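Local coordinates for conserved domain protein (Streptococcus pneumoniae, PDB 2FI0), which is of unknown function but contains a DUF1858 domain, built here as a small fold whose regular structure is mainly helix, with a two-stranded parallel sheet, at residues V11-A16 with G47-K53; D6-D10 with H22-L26. All blocks are in the same frame, centred on the assembly; numbering follows the deposited sequence.

The two contacts share one continuous run, 6-16, each half of which meets a different later segment. Contact 2 comes first: strand 8-10, which pairs in parallel with strand 76-78, packs against the turn at 22-26 that joins helix 15-21 to helix 26-29. Contact 1 begins where that strand ends, as residues 11-16 lead into helix 15-21 and lie along 47-53, which runs from the short helix 46-49 through V50 and S51 into helix 52-59. The order is therefore 6-10, 11-16, 22-26, 47-53, with the segments alternating. The contact centres are about 13 Å apart, yet I9 CG2 touches L52 CD1 at 3.9 Å, so their apolar sides meet there.

Contact 1: V11-A16 with G47-K53; sequences VSIPVA and GRKVSLK
Backbone hydrogen bonds tie V11-A16 to G47-K53 at three points. V15 N gives a nearly straight bond to V50 O (2.8 Å, N-H...O 163°), lying in the carbonyl plane. A16 N binds G47 O at 3.0 Å, but from above its carbonyl plane. K53 N reaches V11 O, again in plane and at 3.0 Å. Between these points one water bridges the gap, donating to I13 O and accepting from L52 N, while S51 CA brings a weaker C-H...O contact to I13 O.

These bonds pair two helix starts. P14 is the N-cap residue of helix 15-21 and S51 that of helix 52-59. First-turn amides lack acceptors within their own helices; here V15 N, A16 N and K53 N bond across, and L52 N gives its hydrogen to the water. Serine suits its place because its short hydroxyl also caps a backbone N of its own helix; proline suits the other since it needs no N-H partner, and its CB rests on the carbonyl oxygens of G47 and R48.

The apolar side chains pack inward. With chi1 at 177°, V15 sets CG2 beside its backbone N, which turns that methyl to L52 CD2 (3.7 Å) and V50 CG1; L29 of helix 26-29 touches both V15 and L52. V11 crosses L52 at about a right angle, CB to CB 3.9 Å. At the two ends of the contact the aliphatic parts of long charged side chains do the packing: R48 CD lies 3.8 Å from A16 CB, and K53 CE passes V11 CG2 on its way to a salt bridge between NZ and D81.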
ATOM      1  N   VAL A  11      -2.665  -6.425   0.894  1.00 44.00           N
ATOM      2  CA  VAL A  11      -1.310  -6.079   1.315  1.00 44.15           C
ATOM      3  C   VAL A  11      -0.308  -7.147   0.872  1.00 44.09           C
ATOM      4  O   VAL A  11       0.881  -7.017   1.131  1.00 43.26           O
ATOM      5  CB  VAL A  11      -1.209  -5.823   2.861  1.00 44.10           C
ATOM      6  CG1 VAL A  11      -2.044  -4.620   3.267  1.00 44.36           C
ATOM      7  CG2 VAL A  11      -1.613  -7.055   3.678  1.00 43.81           C
ATOM      8  N   SER A  12      -0.795  -8.198   0.210  1.00 44.43           N
ATOM      9  CA  SER A  12       0.056  -9.303  -0.215  1.00 45.08           C
ATOM     10  C   SER A  12       0.446  -9.280  -1.684  1.00 45.27           C
ATOM     11  O   SER A  12       1.155 -10.166  -2.118  1.00 46.46           O
ATOM     12  CB  SER A  12      -0.598 -10.648   0.110  1.00 45.06           C
ATOM     13  OG  SER A  12      -1.636 -10.957  -0.802  1.00 45.99           O
ATOM     14  N   ILE A  13      -0.002  -8.282  -2.440  1.00 45.57           N
ATOM     15  CA  ILE A  13       0.328  -8.154  -3.859  1.00 45.58           C
ATOM     16  C   ILE A  13       1.290  -6.963  -4.050  1.00 46.02           C
ATOM     17  O   ILE A  13       1.409  -6.124  -3.159  1.00 46.15           O
ATOM     18  CB  ILE A  13      -0.958  -7.985  -4.741  1.00 45.64           C
ATOM     19  CG1 ILE A  13      -1.683  -6.667  -4.442  1.00 45.77           C
ATOM     20  CG2 ILE A  13      -1.910  -9.175  -4.549  1.00 45.14           C
ATOM     21  CD1 ILE A  13      -2.774  -6.350  -5.416  1.00 45.51           C
ATOM     22  N   PRO A  14       1.987  -6.892  -5.202  1.00 46.26           N
ATOM     23  CA  PRO A  14       2.935  -5.792  -5.429  1.00 46.49           C
ATOM     24  C   PRO A  14       2.331  -4.397  -5.265  1.00 46.48           C
ATOM     25  O   PRO A  14       1.217  -4.157  -5.695  1.00 46.49           O
ATOM     26  CB  PRO A  14       3.403  -6.019  -6.879  1.00 46.54           C
ATOM     27  CG  PRO A  14       3.222  -7.473  -7.103  1.00 46.42           C
ATOM     28  CD  PRO A  14       1.977  -7.843  -6.328  1.00 46.17           C
ATOM     29  N   VAL A  15       3.074  -3.487  -4.645  1.00 46.87           N
ATOM     30  CA  VAL A  15       2.550  -2.152  -4.347  1.00 47.71           C
ATOM     31  C   VAL A  15       2.079  -1.411  -5.614  1.00 47.55           C
ATOM     32  O   VAL A  15       1.084  -0.677  -5.579  1.00 46.93           O
ATOM     33  CB  VAL A  15       3.567  -1.288  -3.561  1.00 48.05           C
ATOM     34  CG1 VAL A  15       3.022   0.112  -3.344  1.00 50.01           C
ATOM     35  CG2 VAL A  15       3.833  -1.902  -2.225  1.00 50.05           C
ATOM     36  N   ALA A  16       2.773  -1.627  -6.724  1.00 47.51           N
ATOM     37  CA  ALA A  16       2.367  -1.042  -8.013  1.00 47.97           C
ATOM     38  C   ALA A  16       0.943  -1.454  -8.446  1.00 48.05           C
ATOM     39  O   ALA A  16       0.191  -0.632  -8.982  1.00 47.74           O
ATOM     40  CB  ALA A  16       3.366  -1.409  -9.095  1.00 48.02           C
ATOM     41  N   GLY A  47       8.483  -1.048  -6.715  1.00 51.10           N
ATOM     42  CA  GLY A  47       7.081  -1.326  -6.365  1.00 51.18           C
ATOM     43  C   GLY A  47       6.450  -2.523  -7.069  1.00 51.14           C
ATOM     44  O   GLY A  47       5.399  -3.012  -6.642  1.00 51.36           O
ATOM     45  N   ARG A  48       7.078  -3.014  -8.139  1.00 51.17           N
ATOM     46  CA  ARG A  48       6.612  -4.257  -8.766  1.00 51.17           C
ATOM     47  C   ARG A  48       7.202  -5.515  -8.069  1.00 50.62           C
ATOM     48  O   ARG A  48       6.712  -6.631  -8.247  1.00 50.05           O
ATOM     49  CB  ARG A  48       6.835  -4.241 -10.297  1.00 51.48           C
ATOM     50  CG  ARG A  48       5.531  -3.988 -11.109  1.00 53.73           C
ATOM     51  CD  ARG A  48       5.517  -2.735 -11.999  1.00 56.77           C
ATOM     52  NE  ARG A  48       5.850  -3.059 -13.398  1.00 58.25           N
ATOM     53  CZ  ARG A  48       5.498  -2.361 -14.488  1.00 57.94           C
ATOM     54  NH1 ARG A  48       4.788  -1.235 -14.417  1.00 58.08           N
ATOM     55  NH2 ARG A  48       5.870  -2.801 -15.681  1.00 58.74           N
ATOM     56  N   LYS A  49       8.228  -5.315  -7.247  1.00 50.35           N
ATOM     57  CA  LYS A  49       8.868  -6.404  -6.515  1.00 50.15           C
ATOM     58  C   LYS A  49       8.395  -6.517  -5.065  1.00 49.83           C
ATOM     59  O   LYS A  49       8.524  -7.582  -4.444  1.00 50.31           O
ATOM     60  CB  LYS A  49      10.379  -6.193  -6.501  1.00 50.20           C
ATOM     61  CG  LYS A  49      11.035  -6.187  -7.858  1.00 50.54           C
ATOM     62  CD  LYS A  49      12.439  -5.584  -7.754  1.00 50.94           C
ATOM     63  CE  LYS A  49      13.296  -5.918  -8.959  1.00 51.31           C
ATOM     64  NZ  LYS A  49      14.602  -5.178  -8.943  1.00 51.86           N
ATOM     65  N   VAL A  50       7.883  -5.426  -4.504  1.00 48.95           N
ATOM     66  CA  VAL A  50       7.585  -5.398  -3.077  1.00 48.56           C
ATOM     67  C   VAL A  50       6.085  -5.191  -2.840  1.00 47.64           C
ATOM     68  O   VAL A  50       5.456  -4.361  -3.487  1.00 46.75           O
ATOM     69  CB  VAL A  50       8.478  -4.333  -2.340  1.00 48.91           C
ATOM     70  CG1 VAL A  50       7.938  -2.916  -2.479  1.00 49.60           C
ATOM     71  CG2 VAL A  50       8.617  -4.672  -0.893  1.00 49.37           C
ATOM     72  N   SER A  51       5.514  -5.976  -1.932  1.00 46.86           N
ATOM     73  CA  SER A  51       4.142  -5.762  -1.481  1.00 46.66           C
ATOM     74  C   SER A  51       4.119  -4.791  -0.310  1.00 46.65           C
ATOM     75  O   SER A  51       5.176  -4.386   0.192  1.00 46.47           O
ATOM     76  CB  SER A  51       3.507  -7.091  -1.072  1.00 46.17           C
ATOM     77  OG  SER A  51       4.163  -7.651   0.040  1.00 44.04           O
ATOM     78  N   LEU A  52       2.925  -4.408   0.135  1.00 46.50           N
ATOM     79  CA  LEU A  52       2.808  -3.569   1.341  1.00 47.02           C
ATOM     80  C   LEU A  52       3.325  -4.292   2.570  1.00 46.80           C
ATOM     81  O   LEU A  52       3.916  -3.685   3.460  1.00 46.69           O
ATOM     82  CB  LEU A  52       1.365  -3.120   1.584  1.00 47.16           C
ATOM     83  CG  LEU A  52       0.846  -2.080   0.579  1.00 48.00           C
ATOM     84  CD1 LEU A  52      -0.598  -1.761   0.871  1.00 48.77           C
ATOM     85  CD2 LEU A  52       1.676  -0.816   0.639  1.00 48.69           C
ATOM     86  N   LYS A  53       3.095  -5.593   2.616  1.00 46.74           N
ATOM     87  CA  LYS A  53       3.569  -6.404   3.726  1.00 47.43           C
ATOM     88  C   LYS A  53       5.106  -6.449   3.744  1.00 46.99           C
ATOM     89  O   LYS A  53       5.712  -6.211   4.774  1.00 46.04           O
ATOM     90  CB  LYS A  53       2.983  -7.800   3.610  1.00 47.43           C
ATOM     91  CG  LYS A  53       3.124  -8.624   4.841  1.00 48.80           C
ATOM     92  CD  LYS A  53       2.606 -10.046   4.620  1.00 48.88           C
ATOM     93  CE  LYS A  53       1.136 -10.079   4.299  1.00 47.62           C
ATOM     94  NZ  LYS A  53       0.620 -11.462   4.425  1.00 47.90           N
TER
HETATM   95  O   HOH W   1       0.325  -4.800  -1.390  1.00 38.69           O

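Contact 2: D6-D10 with H22-L26; sequences DNIID and HPEVL
I9 and V25 meet tip to tip, CD1 to CG2 at 3.6 Å, in the tightly packed part of the contact. A chi1 of -68° sets CG1 beside the backbone N of I9, and the extended chi2 (173°) carries CD1 on to V25, which presents the methyl that is anti to its backbone N. Branched aliphatic residues suit this place, since V18 of helix 15-21 and L70 of helix 63-72 pack against both.

Beside this pair the buried ring of H22, the first residue beyond helix 15-21, extends toward the strand. The flat imidazole offers its atoms both to the I9 side chain and to the N7 backbone: I9 CG1 lies 4.0 Å from its ND1, the two side chains crossing obliquely, and N7 CA comes within 3.9 Å of NE2.

The looser side lies toward solvent, around N7 and E24. Their side chains come no nearer than 4.4 Å, from N7 OD1 to E24 OE2, and the glutamate oxygen is instead hydrogen-bonded to Y75 OH. Strand 8-10 finds backbone partners in strand 76-78, so its hold on the 22-26 turn depends on apolar packing and van der Waals contact with the imidazole rather than on polar pairing.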
ATOM      1  N   ASP A   6     -16.060  -1.962  -2.922  1.00 57.06           N
ATOM      2  CA  ASP A   6     -15.049  -1.103  -3.492  1.00 56.44           C
ATOM      3  C   ASP A   6     -13.999  -0.823  -2.419  1.00 55.10           C
ATOM      4  O   ASP A   6     -14.208  -1.103  -1.228  1.00 55.33           O
ATOM      5  CB  ASP A   6     -15.711   0.204  -3.973  1.00 57.53           C
ATOM      6  CG  ASP A   6     -16.889  -0.041  -4.911  1.00 61.29           C
ATOM      7  OD1 ASP A   6     -16.853  -1.050  -5.657  1.00 67.59           O
ATOM      8  OD2 ASP A   6     -17.852   0.772  -4.927  1.00 66.09           O
ATOM      9  N   ASN A   7     -12.872  -0.278  -2.848  1.00 52.87           N
ATOM     10  CA  ASN A   7     -11.834   0.187  -1.929  1.00 51.51           C
ATOM     11  C   ASN A   7     -11.206  -0.930  -1.074  1.00 49.65           C
ATOM     12  O   ASN A   7     -10.896  -0.739   0.084  1.00 48.93           O
ATOM     13  CB  ASN A   7     -12.363   1.361  -1.075  1.00 51.76           C
ATOM     14  CG  ASN A   7     -12.751   2.579  -1.928  1.00 52.98           C
ATOM     15  OD1 ASN A   7     -11.912   3.171  -2.611  1.00 52.77           O
ATOM     16  ND2 ASN A   7     -14.040   2.928  -1.916  1.00 55.32           N
ATOM     17  N   ILE A   8     -10.986  -2.084  -1.695  1.00 47.57           N
ATOM     18  CA  ILE A   8     -10.343  -3.224  -1.055  1.00 46.42           C
ATOM     19  C   ILE A   8      -8.858  -3.181  -1.427  1.00 45.49           C
ATOM     20  O   ILE A   8      -8.518  -3.046  -2.602  1.00 44.57           O
ATOM     21  CB  ILE A   8     -10.992  -4.555  -1.518  1.00 45.73           C
ATOM     22  CG1 ILE A   8     -12.453  -4.620  -1.057  1.00 45.11           C
ATOM     23  CG2 ILE A   8     -10.212  -5.761  -1.017  1.00 45.62           C
ATOM     24  CD1 ILE A   8     -13.267  -5.628  -1.829  1.00 45.35           C
ATOM     25  N   ILE A   9      -7.995  -3.280  -0.420  1.00 44.25           N
ATOM     26  CA  ILE A   9      -6.553  -3.255  -0.610  1.00 44.49           C
ATOM     27  C   ILE A   9      -5.953  -4.554  -0.094  1.00 43.58           C
ATOM     28  O   ILE A   9      -6.164  -4.940   1.043  1.00 42.16           O
ATOM     29  CB  ILE A   9      -5.906  -2.030   0.069  1.00 44.03           C
ATOM     30  CG1 ILE A   9      -6.345  -0.769  -0.676  1.00 46.19           C
ATOM     31  CG2 ILE A   9      -4.358  -2.166   0.085  1.00 44.42           C
ATOM     32  CD1 ILE A   9      -5.928   0.534  -0.030  1.00 47.06           C
ATOM     33  N   ASP A  10      -5.223  -5.228  -0.969  1.00 43.67           N
ATOM     34  CA  ASP A  10      -4.561  -6.473  -0.647  1.00 43.88           C
ATOM     35  C   ASP A  10      -3.096  -6.133  -0.332  1.00 44.10           C
ATOM     36  O   ASP A  10      -2.378  -5.598  -1.178  1.00 44.04           O
ATOM     37  CB  ASP A  10      -4.684  -7.428  -1.840  1.00 43.53           C
ATOM     38  CG  ASP A  10      -4.264  -8.848  -1.508  1.00 43.79           C
ATOM     39  OD1 ASP A  10      -3.427  -9.032  -0.603  1.00 41.41           O
ATOM     40  OD2 ASP A  10      -4.771  -9.784  -2.168  1.00 43.97           O
ATOM     41  N   HIS A  22      -5.921   1.714  -7.300  1.00 47.44           N
ATOM     42  CA  HIS A  22      -6.368   2.804  -6.430  1.00 47.54           C
ATOM     43  C   HIS A  22      -5.407   4.004  -6.463  1.00 47.27           C
ATOM     44  O   HIS A  22      -4.639   4.191  -5.511  1.00 46.73           O
ATOM     45  CB  HIS A  22      -6.463   2.305  -4.982  1.00 47.64           C
ATOM     46  CG  HIS A  22      -7.356   1.119  -4.797  1.00 48.13           C
ATOM     47  ND1 HIS A  22      -6.864  -0.154  -4.610  1.00 49.25           N
ATOM     48  CD2 HIS A  22      -8.707   1.010  -4.755  1.00 49.18           C
ATOM     49  CE1 HIS A  22      -7.871  -0.996  -4.460  1.00 48.16           C
ATOM     50  NE2 HIS A  22      -9.000  -0.314  -4.536  1.00 49.58           N
ATOM     51  N   PRO A  23      -5.440   4.822  -7.544  1.00 47.14           N
ATOM     52  CA  PRO A  23      -4.499   5.959  -7.642  1.00 47.24           C
ATOM     53  C   PRO A  23      -4.533   6.896  -6.425  1.00 47.09           C
ATOM     54  O   PRO A  23      -3.499   7.402  -6.008  1.00 46.32           O
ATOM     55  CB  PRO A  23      -4.935   6.694  -8.924  1.00 47.49           C
ATOM     56  CG  PRO A  23      -5.745   5.712  -9.711  1.00 47.55           C
ATOM     57  CD  PRO A  23      -6.304   4.698  -8.730  1.00 47.22           C
ATOM     58  N   GLU A  24      -5.715   7.081  -5.850  1.00 47.49           N
ATOM     59  CA  GLU A  24      -5.912   7.925  -4.652  1.00 47.80           C
ATOM     60  C   GLU A  24      -5.181   7.431  -3.396  1.00 47.55           C
ATOM     61  O   GLU A  24      -4.970   8.204  -2.456  1.00 48.05           O
ATOM     62  CB  GLU A  24      -7.402   8.048  -4.282  1.00 48.61           C
ATOM     63  CG  GLU A  24      -8.417   7.552  -5.331  1.00 52.09           C
ATOM     64  CD  GLU A  24      -8.522   6.011  -5.400  1.00 54.59           C
ATOM     65  OE1 GLU A  24      -8.625   5.500  -6.552  1.00 55.39           O
ATOM     66  OE2 GLU A  24      -8.509   5.331  -4.325  1.00 54.48           O
ATOM     67  N   VAL A  25      -4.828   6.150  -3.348  1.00 46.95           N
ATOM     68  CA  VAL A  25      -4.158   5.612  -2.165  1.00 46.44           C
ATOM     69  C   VAL A  25      -2.676   6.008  -2.102  1.00 46.16           C
ATOM     70  O   VAL A  25      -2.075   5.925  -1.038  1.00 45.06           O
ATOM     71  CB  VAL A  25      -4.321   4.074  -2.054  1.00 46.33           C
ATOM     72  CG1 VAL A  25      -3.281   3.342  -2.883  1.00 47.39           C
ATOM     73  CG2 VAL A  25      -4.255   3.624  -0.579  1.00 46.52           C
ATOM     74  N   LEU A  26      -2.096   6.460  -3.221  1.00 46.01           N
ATOM     75  CA  LEU A  26      -0.670   6.825  -3.250  1.00 46.37           C
ATOM     76  C   LEU A  26      -0.325   7.913  -2.220  1.00 46.53           C
ATOM     77  O   LEU A  26       0.672   7.808  -1.511  1.00 46.52           O
ATOM     78  CB  LEU A  26      -0.241   7.263  -4.658  1.00 46.36           C
ATOM     79  CG  LEU A  26       1.240   7.607  -4.862  1.00 46.21           C
ATOM     80  CD1 LEU A  26       2.131   6.435  -4.460  1.00 46.69           C
ATOM     81  CD2 LEU A  26       1.504   8.022  -6.299  1.00 46.06           C
TER